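Leucyl-trna synthetase (Plasmodium falciparum, PDB 5FOC) probably deacylates mischarged tRNA through this editing domain, part of a class I synthetase that attaches leucine to its cognate tRNA. Local coordinates at residues Q196-L201 with D368-S373. The protein carries 2 engineered substitutions. Residues are numbered along the deposited sequence; the frame is centred on the assembly and turned at random. Where two conformers were deposited one is given.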
ATOM      1  N   GLN A 196      -3.235   7.926  15.946  1.00 27.59           N
ATOM      2  CA  GLN A 196      -1.984   7.140  16.092  0.50 29.62           C
ATOM      3  C   GLN A 196      -0.729   8.008  16.079  1.00 26.50           C
ATOM      4  O   GLN A 196       0.384   7.486  16.242  1.00 38.17           O
ATOM      5  CB  GLN A 196      -1.803   6.096  14.943  0.50 29.00           C
ATOM      6  CG  GLN A 196      -2.495   4.744  15.095  0.50 30.80           C
ATOM      7  CD  GLN A 196      -2.198   4.043  16.417  0.50 32.94           C
ATOM      8  OE1 GLN A 196      -1.059   3.650  16.698  0.50 35.06           O
ATOM      9  NE2 GLN A 196      -3.239   3.860  17.229  0.50 34.62           N
ATOM     10  N   GLY A 197      -0.859   9.305  15.837  1.00 30.59           N
ATOM     11  CA  GLY A 197       0.329  10.183  15.712  1.00 27.08           C
ATOM     12  C   GLY A 197       1.140  10.071  14.445  1.00 27.37           C
ATOM     13  O   GLY A 197       2.300  10.503  14.420  1.00 31.43           O
ATOM     14  N   ILE A 198       0.544   9.499  13.405  1.00 24.18           N
ATOM     15  CA  ILE A 198       1.224   9.310  12.111  1.00 22.42           C
ATOM     16  C   ILE A 198       1.050  10.539  11.232  1.00 22.60           C
ATOM     17  O   ILE A 198       1.955  10.860  10.467  1.00 24.31           O
ATOM     18  CB  ILE A 198       0.718   8.035  11.400  1.00 22.97           C
ATOM     19  CG1 ILE A 198       0.969   6.828  12.328  1.00 27.35           C
ATOM     20  CG2 ILE A 198       1.395   7.869  10.014  1.00 23.13           C
ATOM     21  CD1 ILE A 198       0.311   5.529  11.921  1.00 29.43           C
ATOM     22  N   ILE A 199      -0.094  11.202  11.281  1.00 22.13           N
ATOM     23  CA  ILE A 199      -0.288  12.474  10.583  1.00 22.42           C
ATOM     24  C   ILE A 199      -0.822  13.503  11.561  1.00 21.17           C
ATOM     25  O   ILE A 199      -1.418  13.088  12.575  1.00 26.84           O
ATOM     26  CB  ILE A 199      -1.224  12.335   9.369  1.00 21.03           C
ATOM     27  CG1 ILE A 199      -2.698  12.126   9.788  1.00 21.70           C
ATOM     28  CG2 ILE A 199      -0.761  11.196   8.447  1.00 20.09           C
ATOM     29  CD1 ILE A 199      -3.666  12.116   8.623  1.00 22.24           C
ATOM     30  N   PRO A 200      -0.654  14.792  11.303  1.00 21.66           N
ATOM     31  CA  PRO A 200      -1.202  15.846  12.113  1.00 23.62           C
ATOM     32  C   PRO A 200      -2.596  16.226  11.680  1.00 24.02           C
ATOM     33  O   PRO A 200      -3.052  15.840  10.605  1.00 24.62           O
ATOM     34  CB  PRO A 200      -0.273  17.004  11.860  1.00 20.60           C
ATOM     35  CG  PRO A 200       0.166  16.785  10.462  1.00 20.92           C
ATOM     36  CD  PRO A 200       0.270  15.322  10.261  1.00 20.10           C
ATOM     37  N   LEU A 201      -3.261  16.952  12.573  1.00 25.10           N
ATOM     38  CA  LEU A 201      -4.510  17.685  12.278  1.00 25.07           C
ATOM     39  C   LEU A 201      -4.147  19.138  11.987  1.00 27.48           C
ATOM     40  O   LEU A 201      -3.199  19.652  12.535  1.00 29.87           O
ATOM     41  CB  LEU A 201      -5.487  17.594  13.449  1.00 25.80           C
ATOM     42  CG  LEU A 201      -6.131  16.265  13.806  1.00 26.62           C
ATOM     43  CD1 LEU A 201      -6.991  16.405  15.064  1.00 28.47           C
ATOM     44  CD2 LEU A 201      -6.930  15.800  12.587  1.00 35.05           C
ATOM     45  N   ASP A 368      10.229   1.231   9.306  1.00 22.45           N
ATOM     46  CA  ASP A 368       9.719   0.754   8.017  1.00 25.16           C
ATOM     47  C   ASP A 368       8.206   0.673   7.943  1.00 22.80           C
ATOM     48  O   ASP A 368       7.643   0.326   6.902  1.00 23.88           O
ATOM     49  CB  ASP A 368      10.350  -0.578   7.667  1.00 23.74           C
ATOM     50  CG  ASP A 368      11.810  -0.435   7.240  1.00 30.35           C
ATOM     51  OD1 ASP A 368      12.163   0.623   6.703  1.00 42.23           O
ATOM     52  OD2 ASP A 368      12.593  -1.354   7.481  1.00 42.52           O
ATOM     53  N   GLY A 369       7.560   1.022   9.054  1.00 23.65           N
ATOM     54  CA  GLY A 369       6.128   0.994   9.162  1.00 20.75           C
ATOM     55  C   GLY A 369       5.613   1.316  10.565  1.00 24.10           C
ATOM     56  O   GLY A 369       6.355   1.782  11.411  1.00 25.38           O
ATOM     57  N   PHE A 370       4.305   1.092  10.749  1.00 20.92           N
ATOM     58  CA  PHE A 370       3.561   1.531  11.927  1.00 22.25           C
ATOM     59  C   PHE A 370       2.558   0.462  12.306  1.00 21.32           C
ATOM     60  O   PHE A 370       2.084  -0.292  11.469  1.00 24.35           O
ATOM     61  CB  PHE A 370       2.758   2.786  11.633  1.00 22.80           C
ATOM     62  CG  PHE A 370       3.568   3.940  11.112  1.00 23.18           C
ATOM     63  CD1 PHE A 370       4.376   4.703  11.962  1.00 26.01           C
ATOM     64  CD2 PHE A 370       3.514   4.274   9.778  1.00 22.30           C
ATOM     65  CE1 PHE A 370       5.092   5.793  11.489  1.00 28.12           C
ATOM     66  CE2 PHE A 370       4.244   5.354   9.304  1.00 26.17           C
ATOM     67  CZ  PHE A 370       5.046   6.102  10.152  1.00 24.85           C
ATOM     68  N   LEU A 371       2.236   0.444  13.601  1.00 24.65           N
ATOM     69  CA  LEU A 371       1.052  -0.285  14.052  1.00 27.12           C
ATOM     70  C   LEU A 371      -0.144   0.640  13.918  1.00 24.45           C
ATOM     71  O   LEU A 371      -0.009   1.829  14.152  1.00 31.82           O
ATOM     72  CB  LEU A 371       1.221  -0.768  15.482  1.00 26.82           C
ATOM     73  CG  LEU A 371       2.388  -1.739  15.733  1.00 30.63           C
ATOM     74  CD1 LEU A 371       2.453  -2.258  17.173  1.00 35.00           C
ATOM     75  CD2 LEU A 371       2.402  -2.920  14.756  1.00 32.23           C
ATOM     76  N   TYR A 372      -1.280   0.077  13.501  1.00 24.18           N
ATOM     77  CA  TYR A 372      -2.521   0.809  13.231  1.00 22.07           C
ATOM     78  C   TYR A 372      -3.744  -0.016  13.650  1.00 23.30           C
ATOM     79  O   TYR A 372      -3.833  -1.225  13.324  1.00 26.97           O
ATOM     80  CB  TYR A 372      -2.635   1.063  11.725  1.00 20.99           C
ATOM     81  CG  TYR A 372      -3.928   1.652  11.210  1.00 21.82           C
ATOM     82  CD1 TYR A 372      -5.000   0.834  10.858  1.00 22.36           C
ATOM     83  CD2 TYR A 372      -4.089   3.015  11.052  1.00 23.10           C
ATOM     84  CE1 TYR A 372      -6.213   1.368  10.402  1.00 22.33           C
ATOM     85  CE2 TYR A 372      -5.261   3.556  10.533  1.00 24.01           C
ATOM     86  CZ  TYR A 372      -6.349   2.723  10.256  1.00 24.09           C
ATOM     87  OH  TYR A 372      -7.556   3.209   9.785  1.00 28.64           O
ATOM     88  N   SER A 373      -4.690   0.669  14.328  1.00 25.19           N
ATOM     89  CA  SER A 373      -5.983   0.135  14.755  1.00 24.70           C
ATOM     90  C   SER A 373      -7.110   1.054  14.325  1.00 26.34           C
ATOM     91  O   SER A 373      -6.924   2.259  14.224  1.00 30.58           O
ATOM     92  CB  SER A 373      -6.061   0.017  16.297  1.00 31.60           C
ATOM     93  OG  SER A 373      -5.112  -0.928  16.756  1.00 46.19           O
TER
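Gln-196 and Ile-198 reach from the loop behind helix 190-195 to strand 369-373, which runs antiparallel to strand 7-15 in the large mixed sheet of the editing domain; Gln-196 approaches the strand edge at the carbonyl of Leu-371, Ile-198 packs on the side chain of Phe-370. The first torsion of Gln-196 (chi1 -84°) sets CG beside its own backbone N and 4.4 Å from CA of Tyr-372. A bend at chi2 then turns the amide so that OE1 stands 3.3 Å from the carbonyl O of Leu-371, but both are acceptors and no hydrogen bond joins them; OE1 is instead bonded by NE2 of Gln-156. Gly-197, at positive phi (74°), completes the Schellman motif that ends helix 190-195. Ile-198 points toward the strand and supplies the apolar part of the contact, its two branches reaching different parts of Phe-370. CG1 sits beside the backbone N (chi1 -58°) and carries CD1 to the root of the aromatic side chain, 3.7 Å from CB of Phe-370. Tyr-183 of strand 181-185, elsewhere in the same sheet, touches both residues. The other branch makes a CH-pi contact: CG2 of Ile-198 lies over one ring face, displaced toward the rim, 4.1 Å from the centroid of Phe-370 and nearest its CE2.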